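Sulfate adenylyltransferase (Allochromatium vinosum, PDB 4DNX) catalyses the transfer of the adenylyl group of ATP to sulfate, giving adenosine 5'-phosphosulfate and diphosphate in sulfur metabolism. Local coordinates at residues H185-R190 / T259-G264; Q193-F198 / G223-M228; L47-F52 / D175-A180; F283-G288 / L323-F328. One frame throughout, in Å; residues are numbered along the deposited sequence.

Contact 1: H185-R190 / T259-G264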
loop_
_atom_site.group_PDB
_atom_site.type_symbol
_atom_site.label_atom_id
_atom_site.label_comp_id
_atom_site.label_asym_id
_atom_site.label_seq_id
_atom_site.Cartn_x
_atom_site.Cartn_y
_atom_site.Cartn_z
ATOM N N HIS A 185 -10.163 5.459 -3.978
ATOM C CA HIS A 185 -9.757 6.750 -3.383
ATOM C C HIS A 185 -8.792 7.488 -4.297
ATOM O O HIS A 185 -8.974 8.691 -4.527
ATOM C CB HIS A 185 -9.055 6.507 -2.044
ATOM C CG HIS A 185 -9.984 6.138 -0.931
ATOM N ND1 HIS A 185 -9.600 5.318 0.118
ATOM C CD2 HIS A 185 -11.283 6.432 -0.717
ATOM C CE1 HIS A 185 -10.621 5.157 0.940
ATOM N NE2 HIS A 185 -11.646 5.834 0.470
ATOM N N GLU A 186 -7.779 6.758 -4.783
ATOM C CA GLU A 186 -6.757 7.340 -5.663
ATOM C C GLU A 186 -7.308 7.817 -7.013
ATOM O O GLU A 186 -6.918 8.893 -7.479
ATOM C CB GLU A 186 -5.594 6.382 -5.867
ATOM C CG GLU A 186 -4.538 6.874 -6.852
ATOM C CD GLU A 186 -3.167 6.244 -6.636
ATOM O OE1 GLU A 186 -2.215 6.751 -7.269
ATOM O OE2 GLU A 186 -3.039 5.257 -5.839
ATOM N N ILE A 187 -8.202 7.041 -7.635
ATOM C CA ILE A 187 -8.879 7.512 -8.882
ATOM C C ILE A 187 -9.587 8.829 -8.591
ATOM O O ILE A 187 -9.529 9.805 -9.379
ATOM C CB ILE A 187 -9.886 6.465 -9.413
ATOM C CG1 ILE A 187 -9.111 5.287 -10.022
ATOM C CG2 ILE A 187 -10.845 7.110 -10.435
ATOM C CD1 ILE A 187 -9.972 4.039 -10.325
ATOM N N GLN A 188 -10.224 8.883 -7.427
ATOM C CA GLN A 188 -11.055 10.016 -7.071
ATOM C C GLN A 188 -10.231 11.250 -6.994
ATOM O O GLN A 188 -10.564 12.310 -7.586
ATOM C CB GLN A 188 -11.673 9.772 -5.702
ATOM C CG GLN A 188 -13.024 9.261 -5.805
ATOM C CD GLN A 188 -14.032 10.349 -5.621
ATOM O OE1 GLN A 188 -13.811 11.495 -6.037
ATOM N NE2 GLN A 188 -15.150 10.007 -4.986
ATOM N N GLU A 189 -9.131 11.139 -6.285
ATOM C CA GLU A 189 -8.390 12.326 -6.020
ATOM C C GLU A 189 -7.624 12.800 -7.251
ATOM O O GLU A 189 -7.529 14.018 -7.469
ATOM C CB GLU A 189 -7.487 12.155 -4.803
ATOM C CG GLU A 189 -7.085 13.504 -4.195
ATOM C CD GLU A 189 -6.090 14.211 -5.093
ATOM O OE1 GLU A 189 -5.310 13.442 -5.726
ATOM O OE2 GLU A 189 -6.096 15.464 -5.227
ATOM N N ARG A 190 -7.154 11.849 -8.072
ATOM C CA ARG A 190 -6.375 12.190 -9.279
ATOM C C ARG A 190 -7.271 12.892 -10.308
ATOM O O ARG A 190 -6.794 13.450 -11.318
ATOM C CB ARG A 190 -5.747 10.924 -9.862
ATOM C CG ARG A 190 -4.502 10.383 -9.124
ATOM C CD ARG A 190 -3.923 9.439 -10.102
ATOM N NE ARG A 190 -2.887 8.539 -9.663
ATOM C CZ ARG A 190 -1.891 8.199 -10.451
ATOM N NH1 ARG A 190 -1.768 8.759 -11.681
ATOM N NH2 ARG A 190 -0.972 7.382 -9.995
ATOM N N THR A 259 -1.587 9.830 -16.037
ATOM C CA THR A 259 -2.434 8.941 -16.845
ATOM C C THR A 259 -2.306 7.479 -16.473
ATOM O O THR A 259 -3.081 6.687 -16.971
ATOM C CB THR A 259 -2.163 9.107 -18.373
ATOM O OG1 THR A 259 -0.793 8.777 -18.637
ATOM C CG2 THR A 259 -2.439 10.506 -18.794
ATOM N N VAL A 260 -1.360 7.117 -15.601
ATOM C CA VAL A 260 -1.166 5.681 -15.279
ATOM C C VAL A 260 -1.147 5.455 -13.767
ATOM O O VAL A 260 -0.539 6.262 -13.056
ATOM C CB VAL A 260 0.156 5.141 -15.867
ATOM C CG1 VAL A 260 0.346 3.632 -15.507
ATOM C CG2 VAL A 260 0.202 5.360 -17.375
ATOM N N MET A 261 -1.840 4.395 -13.297
ATOM C CA MET A 261 -1.719 3.901 -11.943
ATOM C C MET A 261 -1.254 2.455 -11.997
ATOM O O MET A 261 -1.937 1.641 -12.580
ATOM C CB MET A 261 -3.089 3.922 -11.268
ATOM C CG MET A 261 -3.442 5.194 -10.621
ATOM S SD MET A 261 -5.161 5.104 -10.027
ATOM C CE MET A 261 -5.049 3.695 -8.924
ATOM N N VAL A 262 -0.100 2.162 -11.395
ATOM C CA VAL A 262 0.454 0.785 -11.351
ATOM C C VAL A 262 0.104 0.139 -10.004
ATOM O O VAL A 262 0.446 0.672 -8.915
ATOM C CB VAL A 262 1.971 0.775 -11.597
ATOM C CG1 VAL A 262 2.538 -0.656 -11.553
ATOM C CG2 VAL A 262 2.291 1.384 -12.997
ATOM N N THR A 263 -0.604 -0.983 -10.080
ATOM C CA THR A 263 -1.229 -1.546 -8.861
ATOM C C THR A 263 -1.255 -3.037 -9.021
ATOM O O THR A 263 -0.939 -3.575 -10.095
ATOM C CB THR A 263 -2.714 -1.127 -8.714
ATOM O OG1 THR A 263 -3.496 -1.744 -9.742
ATOM C CG2 THR A 263 -2.884 0.418 -8.739
ATOM N N GLY A 264 -1.698 -3.708 -7.973
ATOM C CA GLY A 264 -1.792 -5.174 -8.016
ATOM C C GLY A 264 -2.794 -5.746 -7.039
ATOM O O GLY A 264 -3.218 -5.075 -6.065
#

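Contact 2: Q193-F198 / G223-M228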
loop_
_atom_site.group_PDB
_atom_site.type_symbol
_atom_site.label_atom_id
_atom_site.label_comp_id
_atom_site.label_asym_id
_atom_site.label_seq_id
_atom_site.Cartn_x
_atom_site.Cartn_y
_atom_site.Cartn_z
ATOM N N GLN A 193 -12.296 10.744 -14.578
ATOM C CA GLN A 193 -13.742 10.503 -14.778
ATOM C C GLN A 193 -14.048 9.219 -15.555
ATOM O O GLN A 193 -15.052 8.558 -15.307
ATOM C CB GLN A 193 -14.369 11.654 -15.576
ATOM C CG GLN A 193 -14.075 13.044 -15.071
ATOM C CD GLN A 193 -14.954 13.415 -13.915
ATOM O OE1 GLN A 193 -15.214 12.602 -13.023
ATOM N NE2 GLN A 193 -15.415 14.652 -13.912
ATOM N N LYS A 194 -13.172 8.884 -16.510
ATOM C CA LYS A 194 -13.268 7.618 -17.228
ATOM C C LYS A 194 -11.921 6.938 -17.062
ATOM O O LYS A 194 -10.854 7.573 -17.170
ATOM C CB LYS A 194 -13.630 7.833 -18.698
ATOM C CG LYS A 194 -15.100 8.248 -18.843
ATOM C CD LYS A 194 -15.435 8.577 -20.275
ATOM C CE LYS A 194 -16.943 8.833 -20.409
ATOM N NZ LYS A 194 -17.282 9.501 -21.702
ATOM N N ILE A 195 -11.963 5.652 -16.739
ATOM C CA ILE A 195 -10.739 4.928 -16.347
ATOM C C ILE A 195 -10.752 3.544 -16.995
ATOM O O ILE A 195 -11.713 2.779 -16.788
ATOM C CB ILE A 195 -10.679 4.733 -14.774
ATOM C CG1 ILE A 195 -10.805 6.100 -14.050
ATOM C CG2 ILE A 195 -9.402 4.006 -14.373
ATOM C CD1 ILE A 195 -12.241 6.484 -13.719
ATOM N N VAL A 196 -9.717 3.226 -17.793
ATOM C CA VAL A 196 -9.587 1.876 -18.398
ATOM C C VAL A 196 -8.790 0.977 -17.460
ATOM O O VAL A 196 -7.809 1.432 -16.878
ATOM C CB VAL A 196 -8.809 2.002 -19.727
ATOM C CG1 VAL A 196 -8.440 0.603 -20.302
ATOM C CG2 VAL A 196 -9.605 2.842 -20.744
ATOM N N ALA A 197 -9.185 -0.292 -17.274
ATOM C CA ALA A 197 -8.363 -1.216 -16.472
ATOM C C ALA A 197 -7.750 -2.253 -17.419
ATOM O O ALA A 197 -8.437 -2.704 -18.395
ATOM C CB ALA A 197 -9.269 -1.938 -15.419
ATOM N N PHE A 198 -6.497 -2.617 -17.154
ATOM C CA PHE A 198 -5.766 -3.608 -17.949
ATOM C C PHE A 198 -5.056 -4.555 -17.000
ATOM O O PHE A 198 -4.261 -4.099 -16.200
ATOM C CB PHE A 198 -4.715 -2.913 -18.869
ATOM C CG PHE A 198 -3.871 -3.891 -19.681
ATOM C CD1 PHE A 198 -4.447 -4.585 -20.749
ATOM C CD2 PHE A 198 -2.522 -4.121 -19.350
ATOM C CE1 PHE A 198 -3.661 -5.502 -21.507
ATOM C CE2 PHE A 198 -1.734 -5.043 -20.133
ATOM C CZ PHE A 198 -2.321 -5.687 -21.162
ATOM N N GLY A 223 -7.332 7.981 -17.671
ATOM C CA GLY A 223 -6.237 7.214 -17.124
ATOM C C GLY A 223 -6.455 5.730 -17.307
ATOM O O GLY A 223 -7.561 5.311 -17.664
ATOM N N VAL A 224 -5.379 4.969 -17.095
ATOM C CA VAL A 224 -5.409 3.487 -17.070
ATOM C C VAL A 224 -4.853 2.977 -15.735
ATOM O O VAL A 224 -3.856 3.500 -15.212
ATOM C CB VAL A 224 -4.605 2.879 -18.233
ATOM C CG1 VAL A 224 -3.127 3.360 -18.227
ATOM C CG2 VAL A 224 -4.646 1.335 -18.194
ATOM N N VAL A 225 -5.559 1.997 -15.155
ATOM C CA VAL A 225 -5.066 1.282 -13.994
ATOM C C VAL A 225 -4.479 -0.016 -14.564
ATOM O O VAL A 225 -5.239 -0.798 -15.198
ATOM C CB VAL A 225 -6.207 0.955 -13.004
ATOM C CG1 VAL A 225 -5.598 0.147 -11.813
ATOM C CG2 VAL A 225 -6.849 2.256 -12.457
ATOM N N ILE A 226 -3.176 -0.233 -14.331
ATOM C CA ILE A 226 -2.488 -1.492 -14.756
ATOM C C ILE A 226 -2.613 -2.319 -13.485
ATOM O O ILE A 226 -2.065 -1.949 -12.439
ATOM C CB ILE A 226 -1.035 -1.224 -15.118
ATOM C CG1 ILE A 226 -0.965 -0.307 -16.377
ATOM C CG2 ILE A 226 -0.355 -2.578 -15.402
ATOM C CD1 ILE A 226 0.436 0.109 -16.852
ATOM N N HIS A 227 -3.395 -3.379 -13.558
ATOM C CA HIS A 227 -3.811 -4.132 -12.352
ATOM C C HIS A 227 -3.070 -5.467 -12.454
ATOM O O HIS A 227 -3.494 -6.364 -13.184
ATOM C CB HIS A 227 -5.334 -4.274 -12.392
ATOM C CG HIS A 227 -5.964 -4.499 -11.039
ATOM N ND1 HIS A 227 -7.085 -5.285 -10.872
ATOM C CD2 HIS A 227 -5.615 -4.077 -9.807
ATOM C CE1 HIS A 227 -7.432 -5.305 -9.593
ATOM N NE2 HIS A 227 -6.548 -4.587 -8.915
ATOM N N MET A 228 -1.964 -5.573 -11.732
ATOM C CA MET A 228 -1.059 -6.728 -11.899
ATOM C C MET A 228 -1.499 -7.891 -11.020
ATOM O O MET A 228 -1.910 -7.693 -9.853
ATOM C CB MET A 228 0.389 -6.341 -11.559
ATOM C CG MET A 228 1.083 -5.298 -12.601
ATOM S SD MET A 228 2.743 -4.861 -12.076
ATOM C CE MET A 228 2.476 -4.146 -10.432
#

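Contact 3: L47-F52 / D175-A180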
loop_
_atom_site.group_PDB
_atom_site.type_symbol
_atom_site.label_atom_id
_atom_site.label_comp_id
_atom_site.label_asym_id
_atom_site.label_seq_id
_atom_site.Cartn_x
_atom_site.Cartn_y
_atom_site.Cartn_z
ATOM N N LEU A 47 -12.349 -10.607 -0.574
ATOM C CA LEU A 47 -13.432 -10.075 0.277
ATOM C C LEU A 47 -12.924 -8.980 1.243
ATOM O O LEU A 47 -13.595 -7.931 1.450
ATOM C CB LEU A 47 -14.024 -11.246 1.108
ATOM C CG LEU A 47 -15.010 -12.124 0.290
ATOM C CD1 LEU A 47 -15.178 -13.450 1.059
ATOM C CD2 LEU A 47 -16.333 -11.391 0.108
ATOM N N GLY A 48 -11.790 -9.229 1.891
ATOM C CA GLY A 48 -11.165 -8.258 2.816
ATOM C C GLY A 48 -10.871 -6.927 2.138
ATOM O O GLY A 48 -11.046 -5.885 2.741
ATOM N N ALA A 49 -10.463 -7.005 0.869
ATOM C CA ALA A 49 -9.926 -5.824 0.132
ATOM C C ALA A 49 -11.029 -5.096 -0.628
ATOM O O ALA A 49 -10.757 -4.082 -1.293
ATOM C CB ALA A 49 -8.843 -6.302 -0.838
ATOM N N GLY A 50 -12.276 -5.568 -0.519
ATOM C CA GLY A 50 -13.430 -4.879 -1.146
ATOM C C GLY A 50 -13.682 -5.246 -2.615
ATOM O O GLY A 50 -14.654 -4.772 -3.234
ATOM N N TYR A 51 -12.833 -6.088 -3.194
ATOM C CA TYR A 51 -13.031 -6.489 -4.581
ATOM C C TYR A 51 -14.341 -7.286 -4.790
ATOM O O TYR A 51 -14.956 -7.216 -5.867
ATOM C CB TYR A 51 -11.848 -7.316 -5.051
ATOM C CG TYR A 51 -10.593 -6.485 -5.300
ATOM C CD1 TYR A 51 -10.537 -5.590 -6.384
ATOM C CD2 TYR A 51 -9.464 -6.611 -4.468
ATOM C CE1 TYR A 51 -9.385 -4.822 -6.623
ATOM C CE2 TYR A 51 -8.303 -5.884 -4.669
ATOM C CZ TYR A 51 -8.266 -4.979 -5.776
ATOM O OH TYR A 51 -7.119 -4.270 -6.004
ATOM N N PHE A 52 -14.756 -8.073 -3.781
ATOM C CA PHE A 52 -15.973 -8.881 -3.907
ATOM C C PHE A 52 -17.135 -8.274 -3.121
ATOM O O PHE A 52 -18.107 -8.943 -2.745
ATOM C CB PHE A 52 -15.705 -10.336 -3.476
ATOM C CG PHE A 52 -14.800 -11.119 -4.408
ATOM C CD1 PHE A 52 -14.389 -10.642 -5.674
ATOM C CD2 PHE A 52 -14.327 -12.340 -3.983
ATOM C CE1 PHE A 52 -13.567 -11.417 -6.501
ATOM C CE2 PHE A 52 -13.474 -13.141 -4.809
ATOM C CZ PHE A 52 -13.089 -12.685 -6.031
ATOM N N ASP A 175 4.644 -2.311 -2.131
ATOM C CA ASP A 175 4.412 -1.069 -2.911
ATOM C C ASP A 175 3.320 -1.175 -3.952
ATOM O O ASP A 175 2.794 -0.152 -4.416
ATOM C CB ASP A 175 5.710 -0.554 -3.579
ATOM C CG ASP A 175 6.770 -0.111 -2.557
ATOM O OD1 ASP A 175 6.411 0.189 -1.371
ATOM O OD2 ASP A 175 7.960 -0.030 -2.919
ATOM N N THR A 176 2.956 -2.392 -4.348
ATOM C CA THR A 176 2.033 -2.562 -5.439
ATOM C C THR A 176 0.667 -3.113 -5.026
ATOM O O THR A 176 -0.339 -2.736 -5.610
ATOM C CB THR A 176 2.618 -3.435 -6.585
ATOM O OG1 THR A 176 3.113 -4.649 -6.034
ATOM C CG2 THR A 176 3.790 -2.695 -7.246
ATOM N N PHE A 177 0.622 -3.994 -4.013
ATOM C CA PHE A 177 -0.651 -4.519 -3.574
ATOM C C PHE A 177 -1.547 -3.379 -3.126
ATOM O O PHE A 177 -1.098 -2.536 -2.342
ATOM C CB PHE A 177 -0.528 -5.531 -2.419
ATOM C CG PHE A 177 -1.853 -6.012 -1.935
ATOM C CD1 PHE A 177 -2.520 -7.058 -2.587
ATOM C CD2 PHE A 177 -2.508 -5.341 -0.858
ATOM C CE1 PHE A 177 -3.789 -7.480 -2.149
ATOM C CE2 PHE A 177 -3.812 -5.722 -0.459
ATOM C CZ PHE A 177 -4.424 -6.816 -1.083
ATOM N N ARG A 178 -2.793 -3.381 -3.651
ATOM C CA ARG A 178 -3.800 -2.344 -3.298
ATOM C C ARG A 178 -5.156 -2.981 -3.108
ATOM O O ARG A 178 -5.504 -3.923 -3.801
ATOM C CB ARG A 178 -3.984 -1.345 -4.461
ATOM C CG ARG A 178 -2.818 -0.485 -4.617
ATOM C CD ARG A 178 -2.789 0.650 -3.592
ATOM N NE ARG A 178 -1.734 1.549 -4.012
ATOM C CZ ARG A 178 -0.428 1.317 -3.864
ATOM N NH1 ARG A 178 0.020 0.220 -3.238
ATOM N NH2 ARG A 178 0.444 2.205 -4.332
ATOM N N THR A 179 -5.912 -2.433 -2.172
ATOM C CA THR A 179 -7.307 -2.804 -2.026
ATOM C C THR A 179 -8.135 -2.083 -3.072
ATOM O O THR A 179 -7.701 -1.050 -3.623
ATOM C CB THR A 179 -7.851 -2.413 -0.627
ATOM O OG1 THR A 179 -7.750 -0.984 -0.444
ATOM C CG2 THR A 179 -7.047 -3.155 0.467
ATOM N N ALA A 180 -9.340 -2.598 -3.333
ATOM C CA ALA A 180 -10.291 -1.867 -4.220
ATOM C C ALA A 180 -10.630 -0.512 -3.574
ATOM O O ALA A 180 -10.851 0.479 -4.282
ATOM C CB ALA A 180 -11.587 -2.662 -4.377
#

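Contact 4: F283-G288 / L323-F328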
loop_
_atom_site.group_PDB
_atom_site.type_symbol
_atom_site.label_atom_id
_atom_site.label_comp_id
_atom_site.label_asym_id
_atom_site.label_seq_id
_atom_site.Cartn_x
_atom_site.Cartn_y
_atom_site.Cartn_z
ATOM N N PHE A 283 -15.020 -7.157 -10.257
ATOM C CA PHE A 283 -14.129 -6.522 -9.285
ATOM C C PHE A 283 -13.446 -5.244 -9.779
ATOM O O PHE A 283 -13.101 -4.365 -8.970
ATOM C CB PHE A 283 -13.198 -7.499 -8.534
ATOM C CG PHE A 283 -12.116 -8.168 -9.345
ATOM C CD1 PHE A 283 -10.913 -7.514 -9.619
ATOM C CD2 PHE A 283 -12.236 -9.536 -9.629
ATOM C CE1 PHE A 283 -9.850 -8.217 -10.305
ATOM C CE2 PHE A 283 -11.219 -10.253 -10.305
ATOM C CZ PHE A 283 -10.010 -9.597 -10.629
ATOM N N ARG A 284 -13.350 -5.121 -11.105
ATOM C CA ARG A 284 -12.810 -3.891 -11.675
ATOM C C ARG A 284 -13.810 -2.760 -11.529
ATOM O O ARG A 284 -13.423 -1.586 -11.384
ATOM C CB ARG A 284 -12.385 -4.093 -13.139
ATOM C CG ARG A 284 -10.898 -4.411 -13.318
ATOM C CD ARG A 284 -10.547 -5.639 -12.674
ATOM N NE ARG A 284 -9.128 -6.093 -12.677
ATOM C CZ ARG A 284 -8.626 -7.182 -13.273
ATOM N NH1 ARG A 284 -9.334 -7.911 -14.134
ATOM N NH2 ARG A 284 -7.374 -7.567 -12.993
ATOM N N GLN A 285 -15.098 -3.061 -11.604
ATOM C CA GLN A 285 -16.103 -2.004 -11.345
ATOM C C GLN A 285 -15.991 -1.596 -9.887
ATOM O O GLN A 285 -16.031 -0.384 -9.569
ATOM C CB GLN A 285 -17.526 -2.470 -11.689
ATOM C CG GLN A 285 -18.568 -1.343 -11.460
ATOM C CD GLN A 285 -19.976 -1.715 -11.899
ATOM O OE1 GLN A 285 -20.176 -2.369 -12.932
ATOM N NE2 GLN A 285 -20.973 -1.237 -11.143
ATOM N N ASN A 286 -15.856 -2.586 -8.993
ATOM C CA ASN A 286 -15.691 -2.235 -7.563
ATOM C C ASN A 286 -14.497 -1.305 -7.244
ATOM O O ASN A 286 -14.607 -0.427 -6.411
ATOM C CB ASN A 286 -15.654 -3.499 -6.682
ATOM C CG ASN A 286 -17.041 -3.980 -6.341
ATOM O OD1 ASN A 286 -18.002 -3.209 -6.401
ATOM N ND2 ASN A 286 -17.152 -5.239 -5.932
ATOM N N MET A 287 -13.386 -1.490 -7.950
ATOM C CA MET A 287 -12.207 -0.656 -7.758
ATOM C C MET A 287 -12.346 0.736 -8.438
ATOM O O MET A 287 -11.566 1.632 -8.106
ATOM C CB MET A 287 -10.940 -1.419 -8.156
ATOM C CG MET A 287 -10.596 -1.233 -9.592
ATOM S SD MET A 287 -9.213 -2.342 -10.011
ATOM C CE MET A 287 -8.886 -1.728 -11.692
ATOM N N GLY A 288 -13.394 0.953 -9.279
ATOM C CA GLY A 288 -13.664 2.280 -9.825
ATOM C C GLY A 288 -13.396 2.445 -11.322
ATOM O O GLY A 288 -13.527 3.559 -11.857
ATOM N N LEU A 323 -24.144 -4.896 -14.380
ATOM C CA LEU A 323 -22.837 -4.241 -14.400
ATOM C C LEU A 323 -22.940 -2.925 -15.109
ATOM O O LEU A 323 -23.618 -2.824 -16.115
ATOM C CB LEU A 323 -21.796 -5.088 -15.153
ATOM C CG LEU A 323 -21.333 -6.365 -14.433
ATOM C CD1 LEU A 323 -20.448 -7.197 -15.362
ATOM C CD2 LEU A 323 -20.588 -6.070 -13.146
ATOM N N ALA A 324 -22.235 -1.925 -14.597
ATOM C CA ALA A 324 -22.133 -0.656 -15.277
ATOM C C ALA A 324 -20.837 -0.500 -16.045
ATOM O O ALA A 324 -20.770 0.304 -16.968
ATOM C CB ALA A 324 -22.339 0.519 -14.308
ATOM N N ILE A 325 -19.798 -1.247 -15.648
ATOM C CA ILE A 325 -18.504 -1.214 -16.369
ATOM C C ILE A 325 -18.705 -1.706 -17.803
ATOM O O ILE A 325 -19.533 -2.618 -18.048
ATOM C CB ILE A 325 -17.415 -2.012 -15.609
ATOM C CG1 ILE A 325 -16.015 -1.810 -16.230
ATOM C CG2 ILE A 325 -17.778 -3.532 -15.480
ATOM C CD1 ILE A 325 -14.812 -2.318 -15.327
ATOM N N GLU A 326 -17.976 -1.101 -18.745
ATOM C CA GLU A 326 -18.106 -1.436 -20.174
ATOM C C GLU A 326 -16.856 -2.189 -20.627
ATOM O O GLU A 326 -15.794 -2.000 -20.062
ATOM C CB GLU A 326 -18.248 -0.160 -21.005
ATOM C CG GLU A 326 -19.562 0.566 -20.777
ATOM C CD GLU A 326 -19.663 1.820 -21.615
ATOM O OE1 GLU A 326 -19.927 2.906 -21.036
ATOM O OE2 GLU A 326 -19.454 1.723 -22.852
ATOM N N ILE A 327 -16.993 -3.037 -21.650
ATOM C CA ILE A 327 -15.858 -3.806 -22.132
ATOM C C ILE A 327 -15.293 -3.113 -23.362
ATOM O O ILE A 327 -16.056 -2.741 -24.262
ATOM C CB ILE A 327 -16.269 -5.255 -22.503
ATOM C CG1 ILE A 327 -16.855 -6.004 -21.269
ATOM C CG2 ILE A 327 -15.056 -6.027 -23.126
ATOM C CD1 ILE A 327 -16.076 -5.847 -19.950
ATOM N N PHE A 328 -13.973 -2.948 -23.391
ATOM C CA PHE A 328 -13.273 -2.595 -24.605
ATOM C C PHE A 328 -12.801 -3.909 -25.238
ATOM O O PHE A 328 -12.010 -4.634 -24.624
ATOM C CB PHE A 328 -12.043 -1.720 -24.327
ATOM C CG PHE A 328 -11.297 -1.360 -25.608
ATOM C CD1 PHE A 328 -10.201 -2.096 -26.036
ATOM C CD2 PHE A 328 -11.760 -0.316 -26.397
ATOM C CE1 PHE A 328 -9.542 -1.755 -27.268
ATOM C CE2 PHE A 328 -11.101 0.029 -27.608
ATOM C CZ PHE A 328 -10.004 -0.703 -28.024
#

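Contact 1: H185-R190 / T259-G264
Met261 reaches from strand 260-264 to the near side of helix 185-190 and meets Glu186, Ile187 and Arg190 at once. In the conformer described here, CG is anti to the carbonyl carbon (chi1 -87°) and the chain bends at chi3. Its SD comes to rest 3.7 Å from Glu186 CG and 4.0 Å from Ile187 CG1, and its methyl CE turns along the Glu186 chain. Met261 CG, meanwhile, lies over one face of the Arg190 guanidinium, near its rim and 3.4 Å from Arg190 CZ. The guanidinium is gripped at its edge: Arg190 NE makes a salt bridge to Glu186 OE1 at 3.1 Å, one helical turn back, with the oxygen in the guanidinium plane and using its anti lone pair. The polar link to the strand is slacker, a weak, bent bond from Arg190 NH1 to Val260 O at 3.1 Å. Looser still is the Thr259 end, partly exposed, where Thr259 N lies 4.5 Å from Arg190 NH1 and the side chain points away from the helix. Arg190 also has Asn258 as a partner and forms a salt bridge with Glu189 of the second subunit, so this end belongs to the dimer interface as well. A helix laid nearly antiparallel (165°) on the edge strand of a parallel sheet is the layering of a Rossmann-like alpha/beta fold.

Contact 2: Q193-F198 / G223-M228
Val224 sets one methyl, CG2, into the hollow between Val196 and Phe198 on the neighbouring parallel strand. With CG1 between the backbone N and the carbonyl carbon (chi1 57°), CG2 lies anti to the backbone N and comes to 3.4 Å from Val196 O, with Val196 CG1 at 4.4 Å and Phe198 CB at 4.3 Å. On that face of the sheet Val196, Phe198, Val224 and Ile226 form a row of bumps; helix 206-219 covers the first three through Met216 and Cys212, among others, and Met250 of helix 240-254 meets Ile226. The other face is uneven. Ile195 and Val225 press together, CG2 to CG2, at 3.6 Å, while Gly223 contributes no side chain and Ala197 only a methyl. Arg284 and Met287 of helix 274-287 fill the low ground over Ala197. Beneath both faces the backbones are laced by four bonds in regular parallel alternation: Val196 N to Gly223 O, Val225 N to Val196 O at 2.9 Å, Phe198 N to Val225 O, and His227 N to Phe198 O at 2.9 Å. The last is nearly straight at the hydrogen (175°). The two strands are the beta elements of a beta-alpha-beta unit whose helix is 206-219. Side chains across the pair meet by apolar contact alone, so register and direction rest on the buried backbone ladder.

Contact 3: L47-F52 / D175-A180
Ala49 O accepts a hydrogen bond from Ala180 N at 2.9 Å where two helix ends meet: a Schellman motif closes helix 38-48 at Gly50, and Thr179 is the N-cap of helix 180-190. Gly50 has positive phi (85°), and a beta carbon there would collide with the carbonyl oxygen of Ala49. Beside this bond Ala49 CB packs on Thr179 CG2 at 3.9 Å. Thr179 places OG1 between its backbone N and carbonyl carbon (chi1 61°), from where it caps Glu182 N and also bonds to Asp175 of the second subunit. Tyr51 holds CG anti to its carbonyl carbon (chi1 -74°), which carries the ring across the start of helix 180-190. Ala180 CB makes a CH-pi contact over a face, 3.9 Å from the ring centroid, and Ala180 N lies over the ring nearer its rim. The Tyr51 hydroxyl bonds to Arg178 O and also to His227 NE2. A phenylalanine here would probably leave Arg178 O and His227 NE2 without their hydroxyl partner. The neighbouring Arg178 folds its guanidinium back on its own loop, NH1 bonding to Asp175 O and Phe177 O, while NH2 forms a salt bridge with Glu182 of the second subunit. Parts of the chain belonging to the PUA-like and ATP-sulfurylase families are thus joined, and Tyr51 OH donates to Arg178 O at 2.8 Å from above the carbonyl plane.

Contact 4: F283-G288 / L323-F328
Gln285 OE1 takes hydrogen bonds from two successive backbone amides, Ala324 N at 2.7 Å and Ile325 N at 3.0 Å. Both donors approach from the same face of the side-chain amide, Ile325 N standing well above the carbonyl plane. The glutamine gets there by full extension: CG is anti to the backbone N (chi1 -178°) and the chain runs straight on through chi2. Around this polar point lies an apolar shell. Ile325 CG2 touches Gln285 CB at 3.9 Å, Ile325 CD1 rests on Arg284 CB at 3.7 Å, and Leu323 CD2 closes in on Gln285 OE1 at 3.7 Å. A leucine in place of Gln285 would probably leave the N-H groups of Ala324 and Ile325 without their acceptor and allow the loop to shift from the helix. Further out, Gln285 NE2 bonds to Lys3 O, which fixes the turn of the amide. Arg284 sends its chain the other way, its guanidinium bonded to His227 and Gln199, with Phe283 CE1 over one face. Helix 274-287 then ends in a Schellman motif at Gly288. A neutral amide that accepts on one side and donates on the other thus ties the approach to strand 326-329 to both the helix and the N-terminal chain, with no charge spent.

How the contacts relate
Contacts 1, 2 and 4 all belong to the five-stranded parallel sheet and its helices: contact 2 is an inner strand pair, contact 1 sets a helix on one outermost strand, 260-266, and contact 4 joins a helix to the loop that leads into the other, 326-329. Contact 2 is almost wholly buried and relies on backbone bonds and aliphatic packing. Contact 1, also buried, adds charge beside the second subunit, as does contact 3, whereas contact 4 uses a neutral amide and includes the exposed Ala324. Contact 3 reaches the sheet from the PUA-like part. His227 of contact 2 ties in contacts 3 and 4 through its two ring nitrogens.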